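Transcriptional regulator, TetR family (Vibrio parahaemolyticus, PDB 3HE0) probably binds cis-regulatory DNA through an N-terminal helix-turn-helix domain and acts as a TetR-family transcription factor. Local coordinates at residues Phe52-Lys55 and Glu56-Leu59; Gly77-Asp80 and Asp81-Leu84; Phe138-Gly141 and Lys142-Val146. All blocks are in the same frame, centred on the assembly; numbering follows the deposited sequence.

Contact 1 (Phe52-Lys55 and Glu56-Leu59); sequences FSDK and EHLL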
ATOM      1  N   PHE A  52      14.530  -3.154 -26.260  1.00 18.14           N
ATOM      2  CA  PHE A  52      13.154  -2.730 -25.976  1.00 18.53           C
ATOM      3  C   PHE A  52      12.647  -1.916 -27.138  1.00 19.90           C
ATOM      4  O   PHE A  52      13.380  -1.077 -27.637  1.00 21.28           O
ATOM      5  CB  PHE A  52      13.136  -1.891 -24.694  1.00 18.79           C
ATOM      6  CG  PHE A  52      13.738  -2.597 -23.540  1.00 16.82           C
ATOM      7  CD1 PHE A  52      13.003  -3.559 -22.846  1.00 17.20           C
ATOM      8  CD2 PHE A  52      15.052  -2.388 -23.200  1.00 17.19           C
ATOM      9  CE1 PHE A  52      13.565  -4.271 -21.780  1.00 16.68           C
ATOM     10  CE2 PHE A  52      15.629  -3.098 -22.147  1.00 18.05           C
ATOM     11  CZ  PHE A  52      14.864  -4.027 -21.418  1.00 17.80           C
ATOM     12  N   SER A  53      11.429  -2.159 -27.613  1.00 20.90           N
ATOM     13  CA  SER A  53      10.946  -1.429 -28.783  1.00 22.33           C
ATOM     14  C   SER A  53      10.704   0.043 -28.491  1.00 22.84           C
ATOM     15  O   SER A  53      10.971   0.868 -29.328  1.00 23.75           O
ATOM     16  CB  SER A  53       9.687  -2.061 -29.364  1.00 22.70           C
ATOM     17  OG  SER A  53       8.826  -2.509 -28.348  1.00 24.88           O
ATOM     18  N   ASP A  54      10.287   0.378 -27.284  1.00 23.71           N
ATOM     19  CA  ASP A  54       9.964   1.744 -26.935  1.00 24.24           C
ATOM     20  C   ASP A  54       9.813   1.864 -25.415  1.00 25.30           C
ATOM     21  O   ASP A  54       9.911   0.856 -24.677  1.00 25.18           O
ATOM     22  CB  ASP A  54       8.656   2.151 -27.640  1.00 24.53           C
ATOM     23  CG  ASP A  54       7.473   1.268 -27.256  1.00 23.67           C
ATOM     24  OD1 ASP A  54       7.482   0.635 -26.206  1.00 27.12           O
ATOM     25  OD2 ASP A  54       6.505   1.197 -28.013  1.00 28.46           O
ATOM     26  N   LYS A  55       9.564   3.088 -24.946  1.00 25.67           N
ATOM     27  CA  LYS A  55       9.523   3.359 -23.507  1.00 26.35           C
ATOM     28  C   LYS A  55       8.486   2.490 -22.850  1.00 25.45           C
ATOM     29  O   LYS A  55       8.730   1.915 -21.800  1.00 25.72           O
ATOM     30  CB  LYS A  55       9.219   4.840 -23.239  1.00 26.92           C
ATOM     31  CG  LYS A  55       9.331   5.276 -21.755  1.00 29.57           C
ATOM     32  CD  LYS A  55       9.462   6.834 -21.638  1.00 32.14           C
ATOM     33  CE  LYS A  55       8.302   7.505 -20.868  1.00 34.40           C
ATOM     34  NZ  LYS A  55       8.599   7.705 -19.384  1.00 36.11           N
ATOM     35  N   GLU A  56       7.334   2.366 -23.498  1.00 24.99           N
ATOM     36  CA  GLU A  56       6.195   1.653 -22.921  1.00 25.10           C
ATOM     37  C   GLU A  56       6.515   0.183 -22.730  1.00 23.68           C
ATOM     38  O   GLU A  56       6.211  -0.393 -21.697  1.00 22.63           O
ATOM     39  CB  GLU A  56       4.963   1.805 -23.817  1.00 25.91           C
ATOM     40  CG  GLU A  56       4.591   3.252 -24.100  1.00 30.00           C
ATOM     41  CD  GLU A  56       5.167   3.829 -25.416  1.00 35.22           C
ATOM     42  OE1 GLU A  56       6.420   3.994 -25.558  1.00 35.07           O
ATOM     43  OE2 GLU A  56       4.325   4.156 -26.314  1.00 41.53           O
ATOM     44  N   HIS A  57       7.185  -0.423 -23.705  1.00 23.16           N
ATOM     45  CA  HIS A  57       7.585  -1.833 -23.541  1.00 23.44           C
ATOM     46  C   HIS A  57       8.607  -2.013 -22.455  1.00 23.06           C
ATOM     47  O   HIS A  57       8.509  -2.934 -21.657  1.00 22.93           O
ATOM     48  CB  HIS A  57       8.061  -2.439 -24.864  1.00 23.77           C
ATOM     49  CG  HIS A  57       6.939  -2.780 -25.773  1.00 21.86           C
ATOM     50  ND1 HIS A  57       6.385  -1.862 -26.642  1.00 23.30           N
ATOM     51  CD2 HIS A  57       6.225  -3.916 -25.908  1.00 21.09           C
ATOM     52  CE1 HIS A  57       5.404  -2.440 -27.310  1.00 22.12           C
ATOM     53  NE2 HIS A  57       5.269  -3.678 -26.866  1.00 21.69           N
ATOM     54  N   LEU A  58       9.554  -1.097 -22.391  1.00 23.95           N
ATOM     55  CA  LEU A  58      10.516  -1.086 -21.278  1.00 25.23           C
ATOM     56  C   LEU A  58       9.797  -1.043 -19.928  1.00 25.15           C
ATOM     57  O   LEU A  58      10.122  -1.806 -19.046  1.00 24.68           O
ATOM     58  CB  LEU A  58      11.480   0.087 -21.392  1.00 24.67           C
ATOM     59  CG  LEU A  58      12.468   0.309 -20.256  1.00 27.87           C
ATOM     60  CD1 LEU A  58      13.412  -0.887 -20.068  1.00 26.00           C
ATOM     61  CD2 LEU A  58      13.236   1.587 -20.611  1.00 29.76           C
ATOM     62  N   LEU A  59       8.806  -0.167 -19.780  1.00 26.52           N
ATOM     63  CA  LEU A  59       8.087  -0.059 -18.487  1.00 27.14           C
ATOM     64  C   LEU A  59       7.437  -1.383 -18.087  1.00 27.02           C
ATOM     65  O   LEU A  59       7.519  -1.800 -16.927  1.00 27.64           O
ATOM     66  CB  LEU A  59       7.064   1.114 -18.493  1.00 27.38           C
ATOM     67  CG  LEU A  59       7.730   2.498 -18.713  1.00 29.54           C
ATOM     68  CD1 LEU A  59       6.790   3.704 -18.705  1.00 29.83           C
ATOM     69  CD2 LEU A  59       8.835   2.735 -17.697  1.00 31.98           C
TER
HETATM   70  O   HOH W   1       4.122   0.901 -27.388  1.00 35.83           O

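Contact 2 (Gly77-Asp80 and Asp81-Leu84); sequences GVND and DMPL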
ATOM      1  N   GLY A  77      14.598 -18.808   1.265  1.00 33.32           N
ATOM      2  CA  GLY A  77      14.761 -19.671   2.410  1.00 33.40           C
ATOM      3  C   GLY A  77      13.576 -20.552   2.731  1.00 33.97           C
ATOM      4  O   GLY A  77      13.608 -21.290   3.707  1.00 34.13           O
ATOM      5  N   VAL A  78      12.506 -20.483   1.949  1.00 34.94           N
ATOM      6  CA  VAL A  78      11.374 -21.357   2.223  1.00 35.57           C
ATOM      7  C   VAL A  78      11.635 -22.712   1.593  1.00 36.63           C
ATOM      8  O   VAL A  78      12.040 -22.784   0.445  1.00 36.27           O
ATOM      9  CB  VAL A  78      10.074 -20.800   1.651  1.00 35.24           C
ATOM     10  CG1 VAL A  78       8.932 -21.758   1.906  1.00 34.48           C
ATOM     11  CG2 VAL A  78       9.794 -19.449   2.250  1.00 35.43           C
ATOM     12  N   ASN A  79      11.417 -23.792   2.328  1.00 38.25           N
ATOM     13  CA  ASN A  79      11.199 -25.060   1.644  1.00 39.78           C
ATOM     14  C   ASN A  79       9.954 -25.742   2.143  1.00 40.44           C
ATOM     15  O   ASN A  79       9.569 -25.617   3.324  1.00 40.78           O
ATOM     16  CB  ASN A  79      12.429 -25.980   1.663  1.00 40.11           C
ATOM     17  CG  ASN A  79      12.654 -26.637   2.988  1.00 42.14           C
ATOM     18  OD1 ASN A  79      11.763 -27.277   3.538  1.00 43.98           O
ATOM     19  ND2 ASN A  79      13.878 -26.528   3.496  1.00 45.88           N
ATOM     20  N   ASP A  80       9.319 -26.470   1.231  1.00 41.19           N
ATOM     21  CA  ASP A  80       8.005 -27.034   1.495  1.00 41.79           C
ATOM     22  C   ASP A  80       8.064 -28.183   2.493  1.00 41.69           C
ATOM     23  O   ASP A  80       7.016 -28.649   2.927  1.00 42.24           O
ATOM     24  CB  ASP A  80       7.321 -27.438   0.184  1.00 41.96           C
ATOM     25  CG  ASP A  80       7.219 -26.265  -0.809  1.00 42.68           C
ATOM     26  OD1 ASP A  80       7.429 -25.088  -0.412  1.00 42.49           O
ATOM     27  OD2 ASP A  80       6.938 -26.522  -1.998  1.00 43.92           O
ATOM     28  N   ASP A  81       9.274 -28.616   2.868  1.00 41.28           N
ATOM     29  CA  ASP A  81       9.459 -29.531   4.001  1.00 40.97           C
ATOM     30  C   ASP A  81       9.175 -28.916   5.369  1.00 40.14           C
ATOM     31  O   ASP A  81       8.736 -29.623   6.272  1.00 40.17           O
ATOM     32  CB  ASP A  81      10.877 -30.094   4.017  1.00 41.48           C
ATOM     33  CG  ASP A  81      11.168 -30.970   2.818  1.00 42.99           C
ATOM     34  OD1 ASP A  81      10.483 -30.811   1.776  1.00 45.64           O
ATOM     35  OD2 ASP A  81      12.082 -31.817   2.923  1.00 45.02           O
HETATM   36  N   MSE A  82       9.432 -27.615   5.535  1.00 39.25           N
HETATM   37  CA  MSE A  82       9.174 -26.928   6.815  1.00 38.09           C
HETATM   38  C   MSE A  82       7.704 -27.109   7.218  1.00 35.78           C
HETATM   39  O   MSE A  82       6.842 -27.333   6.359  1.00 35.36           O
HETATM   40  CB  MSE A  82       9.466 -25.412   6.712  1.00 39.13           C
HETATM   41  CG  MSE A  82      10.933 -24.974   6.442  1.00 41.65           C
HETATM   42 SE   MSE A  82      11.181 -22.967   6.211  1.00 50.92          SE
HETATM   43  CE  MSE A  82      13.130 -22.944   5.882  1.00 46.86           C
ATOM     44  N   PRO A  83       7.403 -27.006   8.527  1.00 33.13           N
ATOM     45  CA  PRO A  83       6.009 -26.902   8.945  1.00 31.45           C
ATOM     46  C   PRO A  83       5.348 -25.611   8.435  1.00 29.59           C
ATOM     47  O   PRO A  83       6.041 -24.650   8.093  1.00 27.64           O
ATOM     48  CB  PRO A  83       6.094 -26.908  10.476  1.00 31.75           C
ATOM     49  CG  PRO A  83       7.363 -27.577  10.767  1.00 32.50           C
ATOM     50  CD  PRO A  83       8.299 -27.169   9.677  1.00 32.84           C
ATOM     51  N   LEU A  84       4.016 -25.619   8.377  1.00 27.97           N
ATOM     52  CA  LEU A  84       3.252 -24.520   7.787  1.00 26.77           C
ATOM     53  C   LEU A  84       3.646 -23.207   8.424  1.00 25.95           C
ATOM     54  O   LEU A  84       4.040 -22.276   7.735  1.00 24.50           O
ATOM     55  CB  LEU A  84       1.740 -24.719   7.985  1.00 26.95           C
ATOM     56  CG  LEU A  84       0.940 -25.503   6.944  1.00 26.35           C
ATOM     57  CD1 LEU A  84      -0.499 -25.289   7.255  1.00 24.79           C
ATOM     58  CD2 LEU A  84       1.238 -25.086   5.529  1.00 26.06           C
TER

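Contact 3 (Phe138-Gly141 and Lys142-Val146); sequences FNQG and KEEGV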
ATOM      1  N   PHE A 138      -0.873 -21.732   1.376  1.00 24.05           N
ATOM      2  CA  PHE A 138      -2.303 -21.513   1.663  1.00 23.96           C
ATOM      3  C   PHE A 138      -3.129 -22.766   1.251  1.00 24.38           C
ATOM      4  O   PHE A 138      -4.034 -23.199   1.986  1.00 24.58           O
ATOM      5  CB  PHE A 138      -2.818 -20.265   0.948  1.00 23.54           C
ATOM      6  CG  PHE A 138      -2.318 -18.952   1.520  1.00 25.01           C
ATOM      7  CD1 PHE A 138      -2.282 -18.713   2.899  1.00 25.25           C
ATOM      8  CD2 PHE A 138      -1.899 -17.932   0.677  1.00 26.23           C
ATOM      9  CE1 PHE A 138      -1.813 -17.504   3.404  1.00 26.99           C
ATOM     10  CE2 PHE A 138      -1.449 -16.696   1.194  1.00 27.04           C
ATOM     11  CZ  PHE A 138      -1.408 -16.492   2.543  1.00 26.74           C
ATOM     12  N   ASN A 139      -2.796 -23.371   0.109  1.00 24.27           N
ATOM     13  CA  ASN A 139      -3.497 -24.589  -0.324  1.00 24.83           C
ATOM     14  C   ASN A 139      -3.297 -25.708   0.656  1.00 25.14           C
ATOM     15  O   ASN A 139      -4.258 -26.379   1.036  1.00 26.07           O
ATOM     16  CB  ASN A 139      -3.070 -25.050  -1.718  1.00 24.71           C
ATOM     17  CG  ASN A 139      -3.514 -24.096  -2.803  1.00 24.97           C
ATOM     18  OD1 ASN A 139      -4.497 -23.359  -2.646  1.00 25.08           O
ATOM     19  ND2 ASN A 139      -2.802 -24.108  -3.908  1.00 26.62           N
ATOM     20  N   GLN A 140      -2.065 -25.885   1.104  1.00 25.13           N
ATOM     21  CA  GLN A 140      -1.766 -26.956   2.019  1.00 26.07           C
ATOM     22  C   GLN A 140      -2.458 -26.743   3.353  1.00 25.87           C
ATOM     23  O   GLN A 140      -3.082 -27.664   3.910  1.00 26.22           O
ATOM     24  CB  GLN A 140      -0.265 -27.071   2.208  1.00 26.56           C
ATOM     25  CG  GLN A 140       0.110 -28.276   2.987  1.00 29.25           C
ATOM     26  CD  GLN A 140       1.596 -28.518   3.016  1.00 32.48           C
ATOM     27  OE1 GLN A 140       2.349 -27.977   2.193  1.00 35.01           O
ATOM     28  NE2 GLN A 140       2.037 -29.330   3.978  1.00 32.44           N
ATOM     29  N   GLY A 141      -2.386 -25.515   3.840  1.00 25.95           N
ATOM     30  CA  GLY A 141      -3.084 -25.142   5.043  1.00 25.99           C
ATOM     31  C   GLY A 141      -4.564 -25.406   4.988  1.00 26.55           C
ATOM     32  O   GLY A 141      -5.131 -25.868   5.972  1.00 27.36           O
ATOM     33  N   LYS A 142      -5.199 -25.085   3.861  1.00 26.81           N
ATOM     34  CA  LYS A 142      -6.641 -25.309   3.712  1.00 27.11           C
ATOM     35  C   LYS A 142      -6.904 -26.801   3.633  1.00 27.84           C
ATOM     36  O   LYS A 142      -7.828 -27.287   4.267  1.00 28.39           O
ATOM     37  CB  LYS A 142      -7.228 -24.579   2.488  1.00 26.38           C
ATOM     38  CG  LYS A 142      -7.414 -23.066   2.684  1.00 25.32           C
ATOM     39  CD  LYS A 142      -8.060 -22.398   1.471  1.00 24.47           C
ATOM     40  CE  LYS A 142      -7.095 -22.137   0.335  1.00 23.42           C
ATOM     41  NZ  LYS A 142      -7.748 -21.421  -0.809  1.00 21.44           N
ATOM     42  N   GLU A 143      -6.077 -27.525   2.883  1.00 28.60           N
ATOM     43  CA  GLU A 143      -6.234 -28.961   2.754  1.00 29.39           C
ATOM     44  C   GLU A 143      -6.147 -29.612   4.129  1.00 29.19           C
ATOM     45  O   GLU A 143      -6.890 -30.550   4.430  1.00 29.19           O
ATOM     46  CB  GLU A 143      -5.185 -29.529   1.786  1.00 30.25           C
ATOM     47  CG  GLU A 143      -5.458 -29.088   0.317  1.00 33.37           C
ATOM     48  CD  GLU A 143      -4.255 -29.174  -0.648  1.00 36.09           C
ATOM     49  OE1 GLU A 143      -3.228 -29.795  -0.296  1.00 40.52           O
ATOM     50  OE2 GLU A 143      -4.355 -28.625  -1.776  1.00 35.85           O
ATOM     51  N   GLU A 144      -5.272 -29.078   4.978  1.00 28.84           N
ATOM     52  CA  GLU A 144      -5.059 -29.631   6.322  1.00 28.38           C
ATOM     53  C   GLU A 144      -6.072 -29.166   7.352  1.00 27.22           C
ATOM     54  O   GLU A 144      -5.974 -29.534   8.512  1.00 27.13           O
ATOM     55  CB  GLU A 144      -3.640 -29.303   6.813  1.00 28.66           C
ATOM     56  CG  GLU A 144      -2.573 -30.135   6.113  1.00 30.23           C
ATOM     57  CD  GLU A 144      -1.146 -29.647   6.366  1.00 33.25           C
ATOM     58  OE1 GLU A 144      -0.928 -28.783   7.234  1.00 34.28           O
ATOM     59  OE2 GLU A 144      -0.219 -30.152   5.691  1.00 39.67           O
ATOM     60  N   GLY A 145      -7.025 -28.334   6.950  1.00 26.35           N
ATOM     61  CA  GLY A 145      -8.035 -27.841   7.874  1.00 25.29           C
ATOM     62  C   GLY A 145      -7.516 -26.793   8.847  1.00 24.76           C
ATOM     63  O   GLY A 145      -8.181 -26.480   9.839  1.00 24.17           O
ATOM     64  N   VAL A 146      -6.341 -26.231   8.557  1.00 24.26           N
ATOM     65  CA  VAL A 146      -5.706 -25.256   9.433  1.00 23.69           C
ATOM     66  C   VAL A 146      -6.191 -23.864   9.125  1.00 23.80           C
ATOM     67  O   VAL A 146      -6.572 -23.119  10.031  1.00 24.07           O
ATOM     68  CB  VAL A 146      -4.179 -25.343   9.307  1.00 24.41           C
ATOM     69  CG1 VAL A 146      -3.499 -24.120   9.928  1.00 23.65           C
ATOM     70  CG2 VAL A 146      -3.712 -26.640   9.951  1.00 21.19           C
TER
HETATM   71  O   HOH W   2      -6.702 -22.628  -3.398  1.00 26.57           O

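Contact 1 (Phe52-Lys55 and Glu56-Leu59)
D54 OD1 accepts two hydrogen bonds from one residue, H57. The backbone H57 N lies 2.7 Å from D54 OD1 and approaches nearly along its C-O axis. This is an N-cap: D54 sits just before helix 55-74 and two residues after the predicted helix-turn-helix (33-52), within the TetR-type family region. The second donor is the ring. H57 ND1 is 2.8 Å from D54 OD1. The oxygen lies nearly in the plane of the H57 ring, but ND1 reaches it from above the carboxylate plane. D54 has CG between the backbone N and the carbonyl carbon (chi1 60°), which swings the carboxylate back over the first turn. Together the two bonds restrain the carboxylate, and the ND1 bond also restrains the turn of the imidazole. S53 OG stands 2.9 Å above the H57 ring plane, toward its rim.

E56 folds its carboxylate back onto that of D54, and the two planes stack 23° apart. E56 OE1 and D54 OD1 are 3.6 Å apart, so the like charges may raise the proton affinity of one of them. A water donates to D54 OD2 and, weakly, to E56 OE2. The helix proper starts with L58 N to D54 O and L59 N to K55 O. K55 runs away from the cap, and its NZ is bonded to L32 O.

On the inner side F52 and L58 pack against helix 13-27. There L58 CD1 lies 3.5 Å from the F52 ring centroid, directly over the face, in a CH-pi contact.

Contact 2 (Gly77-Asp80 and Asp81-Leu84)
The amide of N79 and the carboxylate of D81 are the flat groups that meet here, with their planes 78° apart. The amide makes its approach through its oxygen. N79 OD1 lies 2.9 Å from D81 N and 3.0 Å from D81 CB. The carboxylate stands further off, with D81 CG 3.8 Å from N79 OD1. N79 has CG between its backbone N and its carbonyl carbon (chi1 75°), and this brings OD1 round to the following backbone.

The backbone here forms a type I beta turn from N79 to M82, with D80 and D81 at its corners. The turn is closed by M82 N, which bonds to N79 O at 3.0 Å. The donor stands well above the carbonyl plane. The same M82 N also makes a weak bond, 3.1 Å long, to N79 OD1. One N-H is therefore shared between a backbone and a side-chain oxygen of the same residue.

M82 is modelled as selenomethionine. Its extended chain runs back beside the start of the turn, where its SE is 4.0 Å from N79 N. The M82 side chain also touches T90 of helix 84-97, and V78 rests on R87, T90 and M91 of that helix. M82 O accepts from R87 NE. The D80 carboxylate ties the turn to helix 132-143, OD1 accepting from Q133 NE2. P83 takes the N-cap position of helix 84-97.

The two acidic groups at the corners stay well separated, with D80 OD2 6.7 Å from D81 OD1. Their repulsion is probably modest. The turn itself is closed by neutral N-H...O bonding, while D80 also has a long, weak ion pair with R136.

Contact 3 (Phe138-Gly141 and Lys142-Val146)
Q140 NE2 donates to E144 OE2 at 2.9 Å, with an N-H...O angle of 164°. The two side chains run alongside each other one helical turn apart. E144 OE2 lies in the Q140 amide plane, but NE2 meets it on the syn side and well out of the carboxylate plane. Amide and carboxylate are turned 83° to each other. Q140 CG also comes to 3.3 Å from E144 OE2.

Three i to i+4 backbone bonds follow. K142 N bonds to F138 O, E143 N to N139 O and E144 N to Q140 O. The aliphatic part of K142 lies along the chain, with its CE 3.6 Å from F138 O. Its NZ goes on to N152 OD1, L150 O and a glycerol that probably comes from the crystallisation liquor. N139 OD1 pairs with N152 ND2, and a water bridges N139 OD1 and K142 NZ. F138 leads away to pack on L155 and S156 of helix 152-158.

At the end of the helix the pattern changes. V146 N reaches back to G141 O at 2.9 Å, and G145 N to K142 O at 3.0 Å. G145 has positive phi, 74°. This pair of bonds is a Schellman motif, closing the C-terminal end of helix 132-143.

How the contacts relate
The contacts follow one another along the chain. Contact 1 starts helix 55-74 in the predicted DNA-binding part. Contact 2 lies in the loop between that helix and helix 84-97. Contact 3 ends helix 132-143. Contact 1 is remote, with its centre about 38 Å from that of contact 2 and about 41 Å from that of contact 3, on the opposite side of the chain's centre. Contacts 2 and 3 have centres about 14 Å apart and touch: L84 CD1 packs on G141 CA at 3.4 Å. Helix 55-74 thus leads from the predicted DNA-binding end to the larger helical body, where the two neighbouring helix ends meet.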